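Local coordinates for protein SM80.1 Vicilin (Solanum melongena, PDB 5VF5) that probably serves as a 7S seed storage globulin, a protein of two cupin domains laid down as a nutrient reserve for the germinating seedling, at residues F23-D29 with A180-A184; L56-M62 with H110-N116; G142-S148 with F173-G179. All coordinates share one frame; numbering follows the deposited sequence.

How the interactions relate
Interactions 1 and 2 both belong to the β-sandwich of the N-terminal cupin. Strand 181-183 lies beside strand 60-65 in one sheet, and strand 108-113 borders 60-65 on its other side; Ile182 O of interaction 1 lies 2.8 Å from Phe61 N of interaction 2, a probable hydrogen bond. Interaction 2 is a strand pairing extended by the side-chain amide of Asn113, whereas interaction 1 joins the two sheets through a buried isoleucine, with a sodium ion bound by the backbone of 23-29. All three contacts are partly buried. Interaction 3 lies farthest from the chain's centre and joins the loops flanking two helices, relying on irregular backbone bonds, side-chain amides and exposed charged residues.

Interaction 1 of 3, residues F23-D29 with A180-A184; sequences FRASHGD and AIIKA. With NA (sodium ion), chain B.
Ile181 packs against the loop 23-29 between the two sheets of the N-terminal cupin β-sandwich, leaving edge strand 181-183 toward strand 28-32. Its CB meets Ala25 CB at 3.9 Å. From there the side chain forks. CG2 turns to the backbone of His27, 3.4 Å from its O, while CG1 passes the rim of the Phe23 ring near CE1. At the tip, CD1 sits near the plane of that ring, at its edge, and ends 3.5 Å from Asp29 N. Leu56 and Met62 pack on the same isoleucine. Ala180 CB fills one face of Phe23, standing 3.6 Å from the ring centroid and only 6° off the normal, a CH-pi contact. The backbone adds one direct bond, His27 N to Ile181 O at 3.1 Å; a water ties Ser26 N to the same oxygen. Beyond, the His27 ring lies flat over the Ile182-Lys183 peptide, its rotation fixed by Ser26 OG, 2.7 Å from ND1, and by a water at NE2. The sodium ion takes Ala25 O and Gly28 O, each at 2.4 Å, and three waters, one of which also bonds Ala25 N.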
loop_
_atom_site.group_PDB
_atom_site.type_symbol
_atom_site.label_atom_id
_atom_site.label_comp_id
_atom_site.label_asym_id
_atom_site.label_seq_id
_atom_site.Cartn_x
_atom_site.Cartn_y
_atom_site.Cartn_z
ATOM N N PHE A 23 5.913 -2.941 -17.716
ATOM C CA PHE A 23 5.598 -3.117 -19.140
ATOM C C PHE A 23 5.068 -1.813 -19.691
ATOM O O PHE A 23 4.694 -0.910 -18.927
ATOM C CB PHE A 23 4.620 -4.267 -19.368
ATOM C CG PHE A 23 3.405 -4.277 -18.446
ATOM C CD1 PHE A 23 2.419 -3.307 -18.550
ATOM C CD2 PHE A 23 3.244 -5.261 -17.486
ATOM C CE1 PHE A 23 1.310 -3.310 -17.738
ATOM C CE2 PHE A 23 2.141 -5.251 -16.655
ATOM C CZ PHE A 23 1.159 -4.299 -16.811
ATOM N N ARG A 24 4.993 -1.747 -21.020
ATOM C CA ARG A 24 4.426 -0.607 -21.714
ATOM C C ARG A 24 3.044 -0.971 -22.169
ATOM O O ARG A 24 2.892 -1.769 -23.092
ATOM C CB ARG A 24 5.277 -0.285 -22.943
ATOM C CG ARG A 24 6.738 -0.091 -22.683
ATOM C CD ARG A 24 6.967 1.183 -21.894
ATOM N NE ARG A 24 8.397 1.478 -21.816
ATOM C CZ ARG A 24 9.098 1.605 -20.693
ATOM N NH1 ARG A 24 8.522 1.513 -19.490
ATOM N NH2 ARG A 24 10.393 1.859 -20.774
ATOM N N ALA A 25 2.032 -0.441 -21.487
ATOM C CA ALA A 25 0.660 -0.769 -21.795
ATOM C C ALA A 25 -0.121 0.456 -22.222
ATOM O O ALA A 25 0.002 1.532 -21.632
ATOM C CB ALA A 25 -0.044 -1.398 -20.590
ATOM N N SER A 26 -0.983 0.294 -23.206
ATOM C CA SER A 26 -1.768 1.414 -23.674
ATOM C C SER A 26 -2.817 1.869 -22.677
ATOM O O SER A 26 -3.068 3.098 -22.551
ATOM C CB SER A 26 -2.408 1.068 -25.016
ATOM O OG SER A 26 -3.277 -0.068 -24.884
ATOM N N HIS A 27 -3.486 0.920 -22.006
ATOM C CA HIS A 27 -4.654 1.237 -21.227
ATOM C C HIS A 27 -4.475 1.227 -19.716
ATOM O O HIS A 27 -5.467 1.095 -18.942
ATOM C CB HIS A 27 -5.833 0.336 -21.648
ATOM C CG HIS A 27 -6.445 0.747 -22.945
ATOM N ND1 HIS A 27 -5.742 0.677 -24.131
ATOM C CD2 HIS A 27 -7.663 1.273 -23.241
ATOM C CE1 HIS A 27 -6.525 1.125 -25.104
ATOM N NE2 HIS A 27 -7.688 1.492 -24.593
ATOM N N GLY A 28 -3.247 1.369 -19.280
ATOM C CA GLY A 28 -2.960 1.494 -17.872
ATOM C C GLY A 28 -1.486 1.327 -17.612
ATOM O O GLY A 28 -0.641 1.531 -18.494
ATOM N N ASP A 29 -1.173 0.978 -16.373
ATOM C CA ASP A 29 0.203 0.778 -15.974
ATOM C C ASP A 29 0.267 -0.113 -14.746
ATOM O O ASP A 29 -0.682 -0.209 -13.966
ATOM C CB ASP A 29 0.865 2.114 -15.685
ATOM C CG ASP A 29 2.413 2.034 -15.689
ATOM O OD1 ASP A 29 3.043 1.111 -16.286
ATOM O OD2 ASP A 29 2.987 2.937 -15.087
ATOM N N ALA A 180 -0.236 -5.612 -22.162
ATOM C CA ALA A 180 -0.797 -6.286 -20.982
ATOM C C ALA A 180 -2.106 -5.685 -20.475
ATOM O O ALA A 180 -2.806 -6.329 -19.699
ATOM C CB ALA A 180 0.217 -6.262 -19.848
ATOM N N ILE A 181 -2.393 -4.428 -20.809
ATOM C CA ILE A 181 -3.627 -3.766 -20.429
ATOM C C ILE A 181 -4.191 -3.085 -21.660
ATOM O O ILE A 181 -3.541 -2.198 -22.261
ATOM C CB ILE A 181 -3.467 -2.729 -19.283
ATOM C CG1 ILE A 181 -2.652 -3.316 -18.103
ATOM C CG2 ILE A 181 -4.835 -2.247 -18.837
ATOM C CD1 ILE A 181 -2.313 -2.301 -17.019
ATOM N N ILE A 182 -5.367 -3.538 -22.078
ATOM C CA ILE A 182 -5.904 -3.230 -23.392
ATOM C C ILE A 182 -7.353 -2.778 -23.283
ATOM O O ILE A 182 -8.002 -2.864 -22.201
ATOM C CB ILE A 182 -5.761 -4.457 -24.334
ATOM C CG1 ILE A 182 -6.601 -5.636 -23.863
ATOM C CG2 ILE A 182 -4.311 -4.816 -24.565
ATOM C CD1 ILE A 182 -6.654 -6.796 -24.847
ATOM N N LYS A 183 -7.909 -2.346 -24.410
ATOM C CA LYS A 183 -9.313 -1.966 -24.435
ATOM C C LYS A 183 -10.218 -3.163 -24.180
ATOM O O LYS A 183 -9.988 -4.211 -24.710
ATOM C CB LYS A 183 -9.642 -1.351 -25.803
ATOM C CG LYS A 183 -11.041 -0.825 -25.932
ATOM C CD LYS A 183 -11.169 -0.185 -27.289
ATOM C CE LYS A 183 -12.152 0.991 -27.336
ATOM N NZ LYS A 183 -11.819 1.921 -28.371
ATOM N N ALA A 184 -11.382 -2.928 -23.568
ATOM C CA ALA A 184 -12.445 -3.948 -23.488
ATOM C C ALA A 184 -13.796 -3.393 -24.003
ATOM O O ALA A 184 -14.128 -2.249 -23.720
ATOM C CB ALA A 184 -12.594 -4.402 -22.049
HETATM NA NA NA B . 0.639 2.952 -19.874
HETATM O O HOH W 1 2.276 -4.283 -22.124
HETATM O O HOH W 2 2.527 1.526 -19.329
HETATM O O HOH W 3 -1.278 -2.530 -23.716
HETATM O O HOH W 4 -1.109 4.378 -20.848
HETATM O O HOH W 5 -9.391 2.872 -26.375
HETATM O O HOH W 6 0.908 4.669 -18.302
#

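Interaction 2 of 3, residues L56-M62 with H110-N116; sequences LEPQSFM and HLLNRDN
With chi1 at -180°, CG of Asn113 stands opposite its backbone nitrogen, and the amide reaches across to the end of strand 49-56, at Leu56 and Glu57. There ND2 gives a hydrogen bond to Leu56 O at 3.1 Å, with that oxygen close to the amide plane although the donor sits above the carbonyl plane; a weak second one goes to Glu57 O, while the strongest partner of ND2 is Glu118 O, just beyond the segment. The other end of the group, OD1, takes the backbone N of Asp115 at 3.1 Å, closing an Asx turn as strand 108-113 ends. Both ends of the amide are thus fixed. Phe61 also has CG trans to N (chi1 176°), which brings ring atom CE1 3.4 Å from His110 ND1 on the neighbouring strand; ND1 lies at the ring's edge, and the two planes meet at 50°. Ile192 of helix 186-192 touches both side chains. The strands themselves are antiparallel members of the cupin sandwich: Met62 N bonds Leu111 O at 2.8 Å, and Asn113 N bonds Ser60 O at 2.9 Å. Gln59 and Ser60 together face Asn113 in a G1 β-bulge at the start of strand 60-65. On the opposite sheet face from Phe61, Met62 and Leu111 run side by side, SD to CD1 at 4.0 Å, and Leu56 CD2 packs on Leu111 CB.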
loop_
_atom_site.group_PDB
_atom_site.type_symbol
_atom_site.label_atom_id
_atom_site.label_comp_id
_atom_site.label_asym_id
_atom_site.label_seq_id
_atom_site.Cartn_x
_atom_site.Cartn_y
_atom_site.Cartn_z
ATOM N N LEU A 56 -5.770 1.226 -14.158
ATOM C CA LEU A 56 -6.514 0.847 -15.361
ATOM C C LEU A 56 -7.296 2.090 -15.815
ATOM O O LEU A 56 -8.107 2.637 -15.066
ATOM C CB LEU A 56 -7.481 -0.333 -15.114
ATOM C CG LEU A 56 -6.929 -1.724 -15.460
ATOM C CD1 LEU A 56 -5.777 -2.079 -14.559
ATOM C CD2 LEU A 56 -8.011 -2.798 -15.417
ATOM N N GLU A 57 -7.111 2.453 -17.070
ATOM C CA GLU A 57 -7.980 3.451 -17.702
ATOM C C GLU A 57 -9.411 2.947 -17.784
ATOM O O GLU A 57 -9.676 1.755 -17.660
ATOM C CB GLU A 57 -7.460 3.727 -19.110
ATOM C CG GLU A 57 -6.090 4.416 -19.193
ATOM C CD GLU A 57 -6.083 5.888 -18.864
ATOM O OE1 GLU A 57 -7.149 6.455 -18.567
ATOM O OE2 GLU A 57 -4.976 6.471 -18.908
ATOM N N PRO A 58 -10.366 3.863 -17.981
ATOM C CA PRO A 58 -11.728 3.395 -18.234
ATOM C C PRO A 58 -11.802 2.352 -19.367
ATOM O O PRO A 58 -11.013 2.381 -20.308
ATOM C CB PRO A 58 -12.467 4.674 -18.656
ATOM C CG PRO A 58 -11.575 5.775 -18.401
ATOM C CD PRO A 58 -10.243 5.321 -18.005
ATOM N N GLN A 59 -12.731 1.422 -19.230
ATOM C CA GLN A 59 -13.053 0.424 -20.296
ATOM C C GLN A 59 -11.769 -0.309 -20.702
ATOM O O GLN A 59 -11.394 -0.337 -21.878
ATOM C CB GLN A 59 -13.742 1.083 -21.496
ATOM C CG GLN A 59 -15.052 1.735 -21.136
ATOM C CD GLN A 59 -15.703 2.500 -22.274
ATOM O OE1 GLN A 59 -15.068 2.841 -23.283
ATOM N NE2 GLN A 59 -16.972 2.825 -22.084
ATOM N N SER A 60 -11.103 -0.892 -19.705
ATOM C CA SER A 60 -9.824 -1.552 -19.919
ATOM C C SER A 60 -9.769 -2.909 -19.213
ATOM O O SER A 60 -10.551 -3.199 -18.294
ATOM C CB SER A 60 -8.691 -0.639 -19.473
ATOM O OG SER A 60 -8.589 -0.676 -18.107
ATOM N N PHE A 61 -8.852 -3.747 -19.684
ATOM C CA PHE A 61 -8.721 -5.147 -19.266
ATOM C C PHE A 61 -7.243 -5.484 -19.124
ATOM O O PHE A 61 -6.492 -5.321 -20.072
ATOM C CB PHE A 61 -9.362 -6.051 -20.316
ATOM C CG PHE A 61 -9.209 -7.528 -20.067
ATOM C CD1 PHE A 61 -9.990 -8.158 -19.123
ATOM C CD2 PHE A 61 -8.321 -8.280 -20.790
ATOM C CE1 PHE A 61 -9.857 -9.487 -18.912
ATOM C CE2 PHE A 61 -8.207 -9.642 -20.586
ATOM C CZ PHE A 61 -8.998 -10.237 -19.663
ATOM N N MET A 62 -6.841 -5.957 -17.948
ATOM C CA MET A 62 -5.489 -6.474 -17.712
ATOM C C MET A 62 -5.488 -7.988 -17.902
ATOM O O MET A 62 -6.274 -8.704 -17.253
ATOM C CB MET A 62 -4.932 -6.105 -16.345
ATOM C CG MET A 62 -3.504 -6.611 -16.160
ATOM S SD MET A 62 -2.869 -6.101 -14.576
ATOM C CE MET A 62 -1.128 -6.566 -14.765
ATOM N N HIS A 110 -7.199 -11.628 -13.610
ATOM C CA HIS A 110 -7.377 -10.589 -14.583
ATOM C C HIS A 110 -8.211 -9.475 -14.002
ATOM O O HIS A 110 -8.953 -9.705 -13.003
ATOM C CB HIS A 110 -7.858 -11.125 -15.955
ATOM C CG HIS A 110 -9.167 -11.843 -15.949
ATOM N ND1 HIS A 110 -10.361 -11.170 -15.992
ATOM C CD2 HIS A 110 -9.458 -13.159 -16.040
ATOM C CE1 HIS A 110 -11.343 -12.054 -16.076
ATOM N NE2 HIS A 110 -10.829 -13.267 -16.110
ATOM N N LEU A 111 -8.092 -8.275 -14.567
ATOM C CA LEU A 111 -8.771 -7.091 -14.017
ATOM C C LEU A 111 -9.519 -6.383 -15.124
ATOM O O LEU A 111 -9.040 -6.330 -16.262
ATOM C CB LEU A 111 -7.756 -6.126 -13.416
ATOM C CG LEU A 111 -6.945 -6.570 -12.201
ATOM C CD1 LEU A 111 -5.856 -5.557 -11.905
ATOM C CD2 LEU A 111 -7.821 -6.773 -10.983
ATOM N N LEU A 112 -10.661 -5.812 -14.754
ATOM C CA LEU A 112 -11.513 -5.100 -15.686
ATOM C C LEU A 112 -11.976 -3.799 -15.061
ATOM O O LEU A 112 -12.559 -3.814 -13.972
ATOM C CB LEU A 112 -12.742 -5.974 -16.009
ATOM C CG LEU A 112 -13.836 -5.385 -16.879
ATOM C CD1 LEU A 112 -13.272 -5.120 -18.269
ATOM C CD2 LEU A 112 -15.017 -6.338 -16.902
ATOM N N ASN A 113 -11.791 -2.691 -15.758
ATOM C CA ASN A 113 -12.392 -1.432 -15.356
ATOM C C ASN A 113 -13.538 -1.223 -16.351
ATOM O O ASN A 113 -13.291 -0.937 -17.508
ATOM C CB ASN A 113 -11.381 -0.285 -15.410
ATOM C CG ASN A 113 -11.986 1.059 -14.978
ATOM O OD1 ASN A 113 -13.171 1.116 -14.616
ATOM N ND2 ASN A 113 -11.179 2.125 -14.978
ATOM N N ARG A 114 -14.773 -1.343 -15.846
ATOM C CA ARG A 114 -15.984 -1.250 -16.635
ATOM C C ARG A 114 -16.454 0.183 -16.775
ATOM O O ARG A 114 -17.367 0.453 -17.554
ATOM C CB ARG A 114 -17.131 -2.042 -15.945
ATOM C CG ARG A 114 -16.709 -3.333 -15.246
ATOM C CD ARG A 114 -17.909 -4.095 -14.696
ATOM N NE ARG A 114 -18.379 -3.589 -13.389
ATOM C CZ ARG A 114 -19.389 -4.124 -12.715
ATOM N NH1 ARG A 114 -20.049 -5.183 -13.208
ATOM N NH2 ARG A 114 -19.745 -3.619 -11.542
ATOM N N ASP A 115 -15.892 1.099 -15.999
ATOM C CA ASP A 115 -16.420 2.467 -15.983
ATOM C C ASP A 115 -16.057 3.175 -17.255
ATOM O O ASP A 115 -15.002 2.906 -17.829
ATOM C CB ASP A 115 -15.897 3.267 -14.789
ATOM C CG ASP A 115 -16.761 4.486 -14.479
ATOM O OD1 ASP A 115 -17.845 4.334 -13.877
ATOM O OD2 ASP A 115 -16.413 5.597 -14.866
ATOM N N ASN A 116 -16.904 4.116 -17.674
ATOM C CA ASN A 116 -16.653 4.849 -18.918
ATOM C C ASN A 116 -15.761 6.052 -18.733
ATOM O O ASN A 116 -15.274 6.595 -19.703
ATOM C CB ASN A 116 -17.973 5.260 -19.598
ATOM C CG ASN A 116 -18.832 6.164 -18.753
ATOM O OD1 ASN A 116 -18.652 6.267 -17.541
ATOM N ND2 ASN A 116 -19.812 6.800 -19.386
HETATM O O HOH W 7 -18.351 1.984 -19.899
#

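Interaction 3 of 3, residues G142-S148 with F173-G179; sequences GGENPES and FRQQKQG
Asn145 and Gln176 bring together the two loops that flank helices 155-162 and 166-172, the helical extension that vicilins carry on each cupin sandwich. Backbone bonds come first. Gln176 O is gripped by two successive amides, a straight bond from Asn145 N (3.0 Å, 170° at the hydrogen) and a weak one from Glu144 N. In return Gly179 N bonds Asn145 O at 2.9 Å. A water bridges Gly142 O and Gln176 N. The peptide between Asn145 and Pro146 is cis, and within this loop Gly143 N bonds Pro146 O, so the chain doubles back on itself.

One side-chain amide bonds across the contact. Asn145 holds CG trans to its N (chi1 -177°), which places ND2 3.1 Å from Lys177 O; that oxygen lies near the plane of the amide, while ND2 rides above the carbonyl plane. Within 173-179, Gln176 OE1 accepts from both Gln178 N and Gln178 NE2, the latter at 2.9 Å on a lone pair.

Packing is largely of side-chain carbons against backbone. Pro146 CD presses on the carbonyl carbon of Gly179 at 3.4 Å, and Gln176 CB on that of Gly142. Phe173, stacked on Tyr150, comes near Ser148 OG, itself bonded to Ser140 O.

Charged groups lie on the outside. Glu144 and Lys177 run side by side, with Glu144 OE1 3.4 Å from Lys177 CE but 4.3 Å from NZ, too far for a salt bridge. A bend at the lysine's end instead carries NZ to Arg174 O, 2.8 Å away.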
loop_
_atom_site.group_PDB
_atom_site.type_symbol
_atom_site.label_atom_id
_atom_site.label_comp_id
_atom_site.label_asym_id
_atom_site.label_seq_id
_atom_site.Cartn_x
_atom_site.Cartn_y
_atom_site.Cartn_z
ATOM N N GLY A 142 -1.376 -13.729 -23.341
ATOM C CA GLY A 142 -0.334 -13.008 -24.067
ATOM C C GLY A 142 0.061 -13.742 -25.306
ATOM O O GLY A 142 -0.633 -14.656 -25.753
ATOM N N GLY A 143 1.198 -13.338 -25.855
ATOM C CA GLY A 143 1.652 -13.926 -27.088
ATOM C C GLY A 143 3.011 -13.376 -27.434
ATOM O O GLY A 143 4.006 -13.710 -26.783
ATOM N N GLU A 144 3.030 -12.469 -28.400
ATOM C CA GLU A 144 4.254 -11.716 -28.655
ATOM C C GLU A 144 4.417 -10.596 -27.625
ATOM O O GLU A 144 5.534 -10.327 -27.157
ATOM C CB GLU A 144 4.265 -11.136 -30.072
ATOM C CG GLU A 144 4.634 -12.219 -31.070
ATOM C CD GLU A 144 4.669 -11.733 -32.487
ATOM O OE1 GLU A 144 4.627 -10.489 -32.677
ATOM O OE2 GLU A 144 4.749 -12.618 -33.380
ATOM N N ASN A 145 3.315 -9.926 -27.292
ATOM C CA ASN A 145 3.342 -8.784 -26.385
ATOM C C ASN A 145 2.009 -8.651 -25.618
ATOM O O ASN A 145 0.970 -8.390 -26.255
ATOM C CB ASN A 145 3.607 -7.523 -27.190
ATOM C CG ASN A 145 3.718 -6.329 -26.313
ATOM O OD1 ASN A 145 4.348 -6.398 -25.256
ATOM N ND2 ASN A 145 3.076 -5.234 -26.711
ATOM N N PRO A 146 1.998 -8.852 -24.271
ATOM C CA PRO A 146 3.122 -9.324 -23.478
ATOM C C PRO A 146 3.521 -10.743 -23.866
ATOM O O PRO A 146 2.701 -11.483 -24.410
ATOM C CB PRO A 146 2.570 -9.281 -22.046
ATOM C CG PRO A 146 1.150 -9.630 -22.231
ATOM C CD PRO A 146 0.721 -9.073 -23.572
ATOM N N GLU A 147 4.784 -11.103 -23.633
ATOM C CA GLU A 147 5.233 -12.452 -23.927
ATOM C C GLU A 147 4.521 -13.405 -23.000
ATOM O O GLU A 147 4.552 -13.225 -21.783
ATOM C CB GLU A 147 6.748 -12.570 -23.751
ATOM C CG GLU A 147 7.327 -13.887 -24.166
ATOM C CD GLU A 147 8.823 -13.869 -23.966
ATOM O OE1 GLU A 147 9.504 -12.986 -24.553
ATOM O OE2 GLU A 147 9.281 -14.709 -23.194
ATOM N N SER A 148 3.859 -14.417 -23.582
ATOM C CA SER A 148 3.283 -15.483 -22.791
ATOM C C SER A 148 4.352 -16.466 -22.406
ATOM O O SER A 148 5.177 -16.861 -23.238
ATOM C CB SER A 148 2.213 -16.237 -23.586
ATOM O OG SER A 148 1.730 -17.370 -22.861
ATOM N N PHE A 173 -0.312 -18.630 -29.723
ATOM C CA PHE A 173 0.580 -17.906 -28.830
ATOM C C PHE A 173 1.381 -16.814 -29.502
ATOM O O PHE A 173 2.242 -16.255 -28.866
ATOM C CB PHE A 173 1.466 -18.861 -28.038
ATOM C CG PHE A 173 0.700 -19.688 -27.043
ATOM C CD1 PHE A 173 0.036 -19.085 -25.997
ATOM C CD2 PHE A 173 0.634 -21.058 -27.164
ATOM C CE1 PHE A 173 -0.691 -19.851 -25.104
ATOM C CE2 PHE A 173 -0.049 -21.813 -26.263
ATOM C CZ PHE A 173 -0.748 -21.213 -25.242
ATOM N N ARG A 174 1.046 -16.500 -30.762
ATOM C CA ARG A 174 1.631 -15.358 -31.522
ATOM C C ARG A 174 0.637 -14.241 -31.834
ATOM O O ARG A 174 1.022 -13.198 -32.328
ATOM C CB ARG A 174 2.197 -15.822 -32.902
ATOM C CG ARG A 174 3.412 -16.714 -32.919
ATOM C CD ARG A 174 4.038 -16.714 -34.323
ATOM N NE ARG A 174 3.124 -17.102 -35.414
ATOM C CZ ARG A 174 2.908 -18.352 -35.844
ATOM N NH1 ARG A 174 3.512 -19.398 -35.269
ATOM N NH2 ARG A 174 2.059 -18.564 -36.854
ATOM N N GLN A 175 -0.652 -14.436 -31.556
ATOM C CA GLN A 175 -1.661 -13.492 -32.017
ATOM C C GLN A 175 -1.677 -12.191 -31.228
ATOM O O GLN A 175 -1.974 -11.140 -31.790
ATOM C CB GLN A 175 -3.054 -14.108 -31.976
ATOM C CG GLN A 175 -3.210 -15.312 -32.881
ATOM C CD GLN A 175 -2.775 -14.997 -34.291
ATOM O OE1 GLN A 175 -3.400 -14.152 -34.956
ATOM N NE2 GLN A 175 -1.662 -15.625 -34.753
ATOM N N GLN A 176 -1.465 -12.271 -29.901
ATOM C CA GLN A 176 -1.540 -11.087 -29.044
ATOM C C GLN A 176 -0.290 -10.250 -29.135
ATOM O O GLN A 176 0.790 -10.719 -28.789
ATOM C CB GLN A 176 -1.790 -11.513 -27.577
ATOM C CG GLN A 176 -1.972 -10.348 -26.602
ATOM C CD GLN A 176 -3.139 -9.482 -26.961
ATOM O OE1 GLN A 176 -3.005 -8.527 -27.723
ATOM N NE2 GLN A 176 -4.316 -9.841 -26.461
ATOM N N LYS A 177 -0.499 -9.004 -29.560
ATOM C CA LYS A 177 0.575 -8.046 -29.747
ATOM C C LYS A 177 0.315 -6.681 -29.076
ATOM O O LYS A 177 1.171 -5.820 -29.118
ATOM C CB LYS A 177 0.791 -7.792 -31.247
ATOM C CG LYS A 177 1.079 -9.049 -32.060
ATOM C CD LYS A 177 1.256 -8.752 -33.545
ATOM C CE LYS A 177 1.640 -10.015 -34.308
ATOM N NZ LYS A 177 0.679 -11.139 -34.145
ATOM N N GLN A 178 -0.834 -6.529 -28.442
ATOM C CA GLN A 178 -1.344 -5.242 -27.993
ATOM C C GLN A 178 -0.870 -4.843 -26.590
ATOM O O GLN A 178 -1.076 -3.720 -26.200
ATOM C CB GLN A 178 -2.875 -5.251 -28.020
ATOM C CG GLN A 178 -3.499 -5.647 -29.348
ATOM C CD GLN A 178 -4.984 -5.945 -29.210
ATOM O OE1 GLN A 178 -5.782 -5.085 -29.547
ATOM N NE2 GLN A 178 -5.370 -7.159 -28.631
ATOM N N GLY A 179 -0.275 -5.775 -25.839
ATOM C CA GLY A 179 0.253 -5.496 -24.523
ATOM C C GLY A 179 -0.660 -5.921 -23.390
ATOM O O GLY A 179 -1.680 -6.561 -23.615
HETATM O O HOH W 8 -1.321 -14.771 -28.424
#